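Local coordinates for protein glycerate 2-kinase (Pyrococcus horikoshii, PDB 1X3L) that catalyses the ATP-dependent, magnesium-supported phosphorylation of D-glycerate to 2-phosphoglycerate and also accepts other nucleotides or pyrophosphate as phosphate donor, at residues T168-A182 against A206-A220. Residues are numbered along the deposited sequence; the frame is centred on the assembly and turned at random.
Sequences TVRKHISKVKGGKLA and ASGPTVKDPTTFEDA. With SO4 (sulfate ion), chain B.
Thr-168 packs its methyl CG2 tightly against Thr-215, 3.4 Å from CB, and beside it Val-169 leans CG2 on Ala-220. The guanidinium of Arg-170 takes Ser-207 OG end-on, NH1 and NH2 each 3.0 Å from that one in-plane oxygen, which also hydrogen-bonds Ser-134. Lys-171 runs extended past Asp-213 to a water that donates to Gly-208 O; its NZ also binds Glu-203 O. Chi1 (-73°) sets the His-172 ring beside its own backbone N, and ND1 donates to Thr-168 O, one turn back, at 2.7 Å. CD2 of the same ring meets the Phe-217 face in a T-shaped stack (planes at 69°), Thr-216 O lies over one face, and NE2 bonds Glu-251. Without the imidazole, as with an alanine here, the Phe-217 face would probably lose its edge partner and Glu-251 its mate. Lys-177 lays CD 3.5 Å from Ser-207 CB, then bends to bring NZ to Glu-138 and a water shared with Ala-206 O. In the type I' turn that Lys-177 opens, Gly-178 N donates to Ser-207 O (173° at the hydrogen) and Gly-179 N to Gly-208 O (2.7 Å). Ala-182 N donates to Pro-209 O. These backbone bonds join residues 177-182 to 206-210, where Ala-206 N, with Gly-132 N and Ser-134 N, holds a sulfate; Ala-206 and Lys-58, probably substrate-binding, have side chains about 10 Å apart, consistent with a phosphate-binding site.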
ATOM      1  N   THR A 168       8.506  16.287  -6.446  1.00 44.92           N
ATOM      2  CA  THR A 168       9.578  17.214  -6.103  1.00 44.82           C
ATOM      3  C   THR A 168       9.027  18.625  -5.961  1.00 43.50           C
ATOM      4  O   THR A 168       9.338  19.333  -5.000  1.00 42.20           O
ATOM      5  CB  THR A 168      10.672  17.216  -7.177  1.00 44.07           C
ATOM      6  OG1 THR A 168      11.347  15.953  -7.163  1.00 46.09           O
ATOM      7  CG2 THR A 168      11.675  18.336  -6.924  1.00 44.22           C
ATOM      8  N   VAL A 169       8.207  19.029  -6.925  1.00 41.65           N
ATOM      9  CA  VAL A 169       7.614  20.352  -6.891  1.00 40.77           C
ATOM     10  C   VAL A 169       6.638  20.455  -5.725  1.00 40.16           C
ATOM     11  O   VAL A 169       6.710  21.401  -4.948  1.00 38.37           O
ATOM     12  CB  VAL A 169       6.878  20.678  -8.213  1.00 40.80           C
ATOM     13  CG1 VAL A 169       6.196  22.033  -8.110  1.00 40.36           C
ATOM     14  CG2 VAL A 169       7.867  20.685  -9.370  1.00 41.39           C
ATOM     15  N   ARG A 170       5.745  19.475  -5.587  1.00 39.72           N
ATOM     16  CA  ARG A 170       4.760  19.497  -4.505  1.00 39.60           C
ATOM     17  C   ARG A 170       5.403  19.485  -3.119  1.00 39.19           C
ATOM     18  O   ARG A 170       4.941  20.178  -2.206  1.00 37.65           O
ATOM     19  CB  ARG A 170       3.776  18.324  -4.633  1.00 43.27           C
ATOM     20  CG  ARG A 170       2.867  18.393  -5.866  1.00 48.11           C
ATOM     21  CD  ARG A 170       1.753  17.331  -5.853  1.00 50.43           C
ATOM     22  NE  ARG A 170       2.275  15.971  -5.723  1.00 53.23           N
ATOM     23  CZ  ARG A 170       2.485  15.352  -4.563  1.00 53.84           C
ATOM     24  NH1 ARG A 170       2.211  15.963  -3.417  1.00 53.12           N
ATOM     25  NH2 ARG A 170       2.988  14.125  -4.547  1.00 53.49           N
ATOM     26  N   LYS A 171       6.467  18.704  -2.957  1.00 36.88           N
ATOM     27  CA  LYS A 171       7.153  18.644  -1.671  1.00 36.82           C
ATOM     28  C   LYS A 171       7.749  20.001  -1.289  1.00 36.68           C
ATOM     29  O   LYS A 171       7.875  20.315  -0.103  1.00 35.52           O
ATOM     30  CB  LYS A 171       8.260  17.585  -1.691  1.00 36.72           C
ATOM     31  CG  LYS A 171       7.743  16.147  -1.682  1.00 38.58           C
ATOM     32  CD  LYS A 171       8.879  15.128  -1.645  1.00 38.30           C
ATOM     33  CE  LYS A 171       8.317  13.712  -1.567  1.00 42.42           C
ATOM     34  NZ  LYS A 171       9.365  12.693  -1.289  1.00 42.57           N
ATOM     35  N   HIS A 172       8.104  20.805  -2.289  1.00 35.25           N
ATOM     36  CA  HIS A 172       8.696  22.113  -2.018  1.00 35.60           C
ATOM     37  C   HIS A 172       7.727  23.286  -1.883  1.00 36.05           C
ATOM     38  O   HIS A 172       8.152  24.439  -1.859  1.00 36.93           O
ATOM     39  CB  HIS A 172       9.771  22.437  -3.061  1.00 33.90           C
ATOM     40  CG  HIS A 172      11.032  21.649  -2.879  1.00 35.21           C
ATOM     41  ND1 HIS A 172      11.165  20.346  -3.310  1.00 33.94           N
ATOM     42  CD2 HIS A 172      12.185  21.950  -2.236  1.00 34.99           C
ATOM     43  CE1 HIS A 172      12.343  19.878  -2.938  1.00 33.30           C
ATOM     44  NE2 HIS A 172      12.981  20.830  -2.283  1.00 34.70           N
ATOM     45  N   ILE A 173       6.430  22.999  -1.799  1.00 36.23           N
ATOM     46  CA  ILE A 173       5.429  24.051  -1.610  1.00 36.62           C
ATOM     47  C   ILE A 173       4.426  23.592  -0.565  1.00 36.83           C
ATOM     48  O   ILE A 173       3.303  24.092  -0.492  1.00 36.82           O
ATOM     49  CB  ILE A 173       4.679  24.412  -2.910  1.00 37.56           C
ATOM     50  CG1 ILE A 173       4.067  23.163  -3.541  1.00 38.35           C
ATOM     51  CG2 ILE A 173       5.626  25.118  -3.869  1.00 38.04           C
ATOM     52  CD1 ILE A 173       3.259  23.460  -4.789  1.00 37.40           C
ATOM     53  N   SER A 174       4.860  22.635   0.249  1.00 34.82           N
ATOM     54  CA  SER A 174       4.045  22.086   1.318  1.00 35.55           C
ATOM     55  C   SER A 174       4.795  22.213   2.638  1.00 35.35           C
ATOM     56  O   SER A 174       5.996  21.975   2.700  1.00 36.22           O
ATOM     57  CB  SER A 174       3.742  20.611   1.048  1.00 33.99           C
ATOM     58  OG  SER A 174       3.212  19.989   2.207  1.00 32.92           O
ATOM     59  N   LYS A 175       4.082  22.570   3.699  1.00 35.31           N
ATOM     60  CA  LYS A 175       4.706  22.723   5.004  1.00 34.97           C
ATOM     61  C   LYS A 175       4.836  21.415   5.780  1.00 33.71           C
ATOM     62  O   LYS A 175       5.473  21.380   6.833  1.00 33.23           O
ATOM     63  CB  LYS A 175       3.920  23.744   5.836  1.00 38.72           C
ATOM     64  CG  LYS A 175       3.910  25.144   5.226  1.00 43.04           C
ATOM     65  CD  LYS A 175       3.242  26.172   6.141  1.00 48.94           C
ATOM     66  CE  LYS A 175       3.991  26.338   7.458  1.00 51.11           C
ATOM     67  NZ  LYS A 175       3.332  27.353   8.340  1.00 55.25           N
ATOM     68  N   VAL A 176       4.253  20.334   5.267  1.00 32.14           N
ATOM     69  CA  VAL A 176       4.331  19.056   5.974  1.00 32.10           C
ATOM     70  C   VAL A 176       4.957  17.897   5.190  1.00 31.39           C
ATOM     71  O   VAL A 176       5.410  16.910   5.777  1.00 30.55           O
ATOM     72  CB  VAL A 176       2.933  18.623   6.474  1.00 32.23           C
ATOM     73  CG1 VAL A 176       2.453  19.590   7.548  1.00 34.74           C
ATOM     74  CG2 VAL A 176       1.952  18.588   5.322  1.00 29.73           C
ATOM     75  N   LYS A 177       4.987  18.015   3.871  1.00 29.47           N
ATOM     76  CA  LYS A 177       5.556  16.965   3.037  1.00 29.85           C
ATOM     77  C   LYS A 177       7.075  17.094   2.945  1.00 29.71           C
ATOM     78  O   LYS A 177       7.648  18.076   3.410  1.00 28.86           O
ATOM     79  CB  LYS A 177       4.934  17.028   1.640  1.00 28.51           C
ATOM     80  CG  LYS A 177       3.462  16.638   1.613  1.00 28.22           C
ATOM     81  CD  LYS A 177       2.822  16.994   0.281  1.00 27.70           C
ATOM     82  CE  LYS A 177       1.457  16.333   0.122  1.00 29.86           C
ATOM     83  NZ  LYS A 177       0.560  16.575   1.278  1.00 28.77           N
ATOM     84  N   GLY A 178       7.725  16.093   2.355  1.00 30.42           N
ATOM     85  CA  GLY A 178       9.171  16.135   2.216  1.00 28.50           C
ATOM     86  C   GLY A 178       9.907  16.128   3.541  1.00 28.41           C
ATOM     87  O   GLY A 178      10.896  16.844   3.715  1.00 29.53           O
ATOM     88  N   GLY A 179       9.419  15.322   4.479  1.00 27.28           N
ATOM     89  CA  GLY A 179      10.045  15.219   5.786  1.00 28.49           C
ATOM     90  C   GLY A 179       9.812  16.394   6.728  1.00 30.65           C
ATOM     91  O   GLY A 179      10.278  16.382   7.872  1.00 28.18           O
ATOM     92  N   LYS A 180       9.076  17.401   6.270  1.00 30.96           N
ATOM     93  CA  LYS A 180       8.836  18.578   7.095  1.00 31.82           C
ATOM     94  C   LYS A 180       8.010  18.323   8.348  1.00 33.47           C
ATOM     95  O   LYS A 180       8.203  18.996   9.359  1.00 35.35           O
ATOM     96  CB  LYS A 180       8.218  19.690   6.244  1.00 32.40           C
ATOM     97  CG  LYS A 180       9.234  20.320   5.285  1.00 32.78           C
ATOM     98  CD  LYS A 180       8.614  21.399   4.410  1.00 35.45           C
ATOM     99  CE  LYS A 180       9.682  22.187   3.674  1.00 36.71           C
ATOM    100  NZ  LYS A 180      10.580  22.916   4.632  1.00 40.45           N
ATOM    101  N   LEU A 181       7.097  17.356   8.300  1.00 32.76           N
ATOM    102  CA  LEU A 181       6.294  17.052   9.478  1.00 32.79           C
ATOM    103  C   LEU A 181       7.233  16.504  10.557  1.00 32.34           C
ATOM    104  O   LEU A 181       7.153  16.893  11.722  1.00 32.78           O
ATOM    105  CB  LEU A 181       5.208  16.017   9.152  1.00 32.29           C
ATOM    106  CG  LEU A 181       4.175  15.740  10.251  1.00 32.47           C
ATOM    107  CD1 LEU A 181       3.301  16.978  10.462  1.00 31.45           C
ATOM    108  CD2 LEU A 181       3.306  14.544   9.861  1.00 32.43           C
ATOM    109  N   ALA A 182       8.131  15.609  10.162  1.00 31.40           N
ATOM    110  CA  ALA A 182       9.080  15.027  11.105  1.00 31.58           C
ATOM    111  C   ALA A 182       9.993  16.098  11.708  1.00 32.94           C
ATOM    112  O   ALA A 182      10.410  15.981  12.856  1.00 33.09           O
ATOM    113  CB  ALA A 182       9.918  13.960  10.414  1.00 32.60           C
ATOM    114  N   ALA A 206       2.160   9.263   0.716  1.00 29.32           N
ATOM    115  CA  ALA A 206       1.672  10.505   1.312  1.00 29.53           C
ATOM    116  C   ALA A 206       2.667  11.639   1.081  1.00 30.17           C
ATOM    117  O   ALA A 206       2.603  12.679   1.736  1.00 31.49           O
ATOM    118  CB  ALA A 206       1.427  10.321   2.810  1.00 27.93           C
ATOM    119  N   SER A 207       3.583  11.426   0.141  1.00 30.87           N
ATOM    120  CA  SER A 207       4.608  12.408  -0.195  1.00 32.19           C
ATOM    121  C   SER A 207       5.701  12.513   0.866  1.00 32.10           C
ATOM    122  O   SER A 207       6.287  13.575   1.067  1.00 32.16           O
ATOM    123  CB  SER A 207       3.970  13.775  -0.446  1.00 32.73           C
ATOM    124  OG  SER A 207       3.179  13.741  -1.623  1.00 34.00           O
ATOM    125  N   GLY A 208       5.959  11.391   1.535  1.00 32.96           N
ATOM    126  CA  GLY A 208       6.996  11.307   2.551  1.00 30.24           C
ATOM    127  C   GLY A 208       7.135  12.450   3.534  1.00 30.54           C
ATOM    128  O   GLY A 208       8.175  13.111   3.569  1.00 30.77           O
ATOM    129  N   PRO A 209       6.112  12.696   4.366  1.00 29.22           N
ATOM    130  CA  PRO A 209       6.159  13.779   5.351  1.00 28.97           C
ATOM    131  C   PRO A 209       7.157  13.532   6.490  1.00 29.69           C
ATOM    132  O   PRO A 209       7.529  14.468   7.200  1.00 28.70           O
ATOM    133  CB  PRO A 209       4.711  13.856   5.845  1.00 27.33           C
ATOM    134  CG  PRO A 209       4.255  12.424   5.747  1.00 29.68           C
ATOM    135  CD  PRO A 209       4.807  12.009   4.396  1.00 29.53           C
ATOM    136  N   THR A 210       7.592  12.284   6.662  1.00 29.89           N
ATOM    137  CA  THR A 210       8.547  11.951   7.725  1.00 30.59           C
ATOM    138  C   THR A 210       9.838  11.289   7.220  1.00 31.94           C
ATOM    139  O   THR A 210      10.625  10.761   8.011  1.00 31.53           O
ATOM    140  CB  THR A 210       7.918  11.010   8.789  1.00 30.91           C
ATOM    141  OG1 THR A 210       7.702   9.712   8.219  1.00 29.93           O
ATOM    142  CG2 THR A 210       6.588  11.566   9.276  1.00 30.99           C
ATOM    143  N   VAL A 211      10.056  11.304   5.909  1.00 32.06           N
ATOM    144  CA  VAL A 211      11.268  10.717   5.353  1.00 32.73           C
ATOM    145  C   VAL A 211      12.063  11.771   4.596  1.00 33.45           C
ATOM    146  O   VAL A 211      11.519  12.789   4.162  1.00 33.22           O
ATOM    147  CB  VAL A 211      10.956   9.543   4.391  1.00 34.01           C
ATOM    148  CG1 VAL A 211      10.309   8.396   5.162  1.00 35.14           C
ATOM    149  CG2 VAL A 211      10.052  10.013   3.272  1.00 33.18           C
ATOM    150  N   LYS A 212      13.355  11.524   4.435  1.00 33.57           N
ATOM    151  CA  LYS A 212      14.209  12.468   3.734  1.00 35.97           C
ATOM    152  C   LYS A 212      13.741  12.712   2.310  1.00 35.41           C
ATOM    153  O   LYS A 212      13.082  11.870   1.703  1.00 35.24           O
ATOM    154  CB  LYS A 212      15.656  11.965   3.713  1.00 37.70           C
ATOM    155  CG  LYS A 212      16.287  11.837   5.094  1.00 41.42           C
ATOM    156  CD  LYS A 212      17.791  11.584   5.005  1.00 44.74           C
ATOM    157  CE  LYS A 212      18.101  10.234   4.375  1.00 45.32           C
ATOM    158  NZ  LYS A 212      17.497   9.116   5.159  1.00 45.47           N
ATOM    159  N   ASP A 213      14.075  13.892   1.797  1.00 35.93           N
ATOM    160  CA  ASP A 213      13.754  14.286   0.432  1.00 36.28           C
ATOM    161  C   ASP A 213      15.011  14.927  -0.146  1.00 37.73           C
ATOM    162  O   ASP A 213      15.342  16.071   0.167  1.00 38.18           O
ATOM    163  CB  ASP A 213      12.603  15.291   0.390  1.00 35.87           C
ATOM    164  CG  ASP A 213      12.484  15.973  -0.966  1.00 38.02           C
ATOM    165  OD1 ASP A 213      12.842  15.337  -1.983  1.00 39.80           O
ATOM    166  OD2 ASP A 213      12.030  17.137  -1.025  1.00 37.38           O
ATOM    167  N   PRO A 214      15.738  14.183  -0.993  1.00 38.18           N
ATOM    168  CA  PRO A 214      16.968  14.679  -1.615  1.00 38.09           C
ATOM    169  C   PRO A 214      16.777  15.806  -2.629  1.00 38.52           C
ATOM    170  O   PRO A 214      17.719  16.542  -2.908  1.00 39.78           O
ATOM    171  CB  PRO A 214      17.563  13.419  -2.244  1.00 37.36           C
ATOM    172  CG  PRO A 214      16.346  12.647  -2.630  1.00 38.71           C
ATOM    173  CD  PRO A 214      15.465  12.794  -1.403  1.00 36.64           C
ATOM    174  N   THR A 215      15.576  15.950  -3.183  1.00 38.10           N
ATOM    175  CA  THR A 215      15.344  17.009  -4.162  1.00 39.37           C
ATOM    176  C   THR A 215      15.464  18.393  -3.516  1.00 39.57           C
ATOM    177  O   THR A 215      15.320  18.544  -2.299  1.00 38.81           O
ATOM    178  CB  THR A 215      13.966  16.874  -4.844  1.00 38.57           C
ATOM    179  OG1 THR A 215      12.925  17.100  -3.888  1.00 39.10           O
ATOM    180  CG2 THR A 215      13.815  15.480  -5.441  1.00 43.23           C
ATOM    181  N   THR A 216      15.721  19.402  -4.341  1.00 38.57           N
ATOM    182  CA  THR A 216      15.905  20.761  -3.855  1.00 39.37           C
ATOM    183  C   THR A 216      15.003  21.767  -4.550  1.00 40.16           C
ATOM    184  O   THR A 216      14.269  21.424  -5.477  1.00 39.87           O
ATOM    185  CB  THR A 216      17.348  21.209  -4.090  1.00 40.13           C
ATOM    186  OG1 THR A 216      17.617  21.182  -5.497  1.00 39.34           O
ATOM    187  CG2 THR A 216      18.322  20.277  -3.386  1.00 39.47           C
ATOM    188  N   PHE A 217      15.071  23.016  -4.093  1.00 40.22           N
ATOM    189  CA  PHE A 217      14.291  24.095  -4.689  1.00 39.21           C
ATOM    190  C   PHE A 217      14.774  24.269  -6.123  1.00 39.68           C
ATOM    191  O   PHE A 217      13.993  24.560  -7.027  1.00 41.21           O
ATOM    192  CB  PHE A 217      14.496  25.402  -3.915  1.00 35.38           C
ATOM    193  CG  PHE A 217      13.724  25.475  -2.628  1.00 32.76           C
ATOM    194  CD1 PHE A 217      12.338  25.547  -2.639  1.00 32.03           C
ATOM    195  CD2 PHE A 217      14.382  25.466  -1.402  1.00 31.79           C
ATOM    196  CE1 PHE A 217      11.615  25.609  -1.451  1.00 32.46           C
ATOM    197  CE2 PHE A 217      13.669  25.529  -0.209  1.00 32.66           C
ATOM    198  CZ  PHE A 217      12.282  25.600  -0.232  1.00 31.91           C
ATOM    199  N   GLU A 218      16.071  24.083  -6.324  1.00 41.65           N
ATOM    200  CA  GLU A 218      16.659  24.212  -7.648  1.00 44.83           C
ATOM    201  C   GLU A 218      16.083  23.137  -8.572  1.00 44.83           C
ATOM    202  O   GLU A 218      15.788  23.407  -9.738  1.00 44.84           O
ATOM    203  CB  GLU A 218      18.178  24.084  -7.550  1.00 48.88           C
ATOM    204  CG  GLU A 218      18.926  24.383  -8.834  1.00 55.32           C
ATOM    205  CD  GLU A 218      20.399  24.655  -8.581  1.00 60.53           C
ATOM    206  OE1 GLU A 218      20.701  25.621  -7.842  1.00 63.98           O
ATOM    207  OE2 GLU A 218      21.249  23.909  -9.113  1.00 61.65           O
ATOM    208  N   ASP A 219      15.914  21.924  -8.047  1.00 42.94           N
ATOM    209  CA  ASP A 219      15.344  20.840  -8.843  1.00 42.10           C
ATOM    210  C   ASP A 219      13.910  21.198  -9.220  1.00 41.36           C
ATOM    211  O   ASP A 219      13.478  20.968 -10.349  1.00 41.03           O
ATOM    212  CB  ASP A 219      15.345  19.514  -8.068  1.00 40.92           C
ATOM    213  CG  ASP A 219      16.734  18.945  -7.874  1.00 43.71           C
ATOM    214  OD1 ASP A 219      17.600  19.164  -8.747  1.00 46.73           O
ATOM    215  OD2 ASP A 219      16.962  18.260  -6.854  1.00 45.24           O
ATOM    216  N   ALA A 220      13.173  21.763  -8.268  1.00 40.67           N
ATOM    217  CA  ALA A 220      11.789  22.152  -8.508  1.00 40.47           C
ATOM    218  C   ALA A 220      11.679  23.222  -9.598  1.00 41.58           C
ATOM    219  O   ALA A 220      10.795  23.155 -10.452  1.00 41.33           O
ATOM    220  CB  ALA A 220      11.160  22.652  -7.220  1.00 40.58           C
TER
HETATM  221  S   SO4 B 505      -0.787   8.882  -1.665  1.00 39.68           S
HETATM  222  O1  SO4 B 505       0.666   9.063  -1.516  1.00 46.50           O
HETATM  223  O2  SO4 B 505      -1.116   8.877  -3.100  1.00 44.55           O
HETATM  224  O3  SO4 B 505      -1.512   9.975  -0.992  1.00 42.38           O
HETATM  225  O4  SO4 B 505      -1.191   7.599  -1.062  1.00 46.90           O
HETATM  226  O   HOH W   1      10.125  12.824   1.522  1.00 36.38           O
HETATM  227  O   HOH W   2       0.993  14.567   3.242  1.00 28.17           O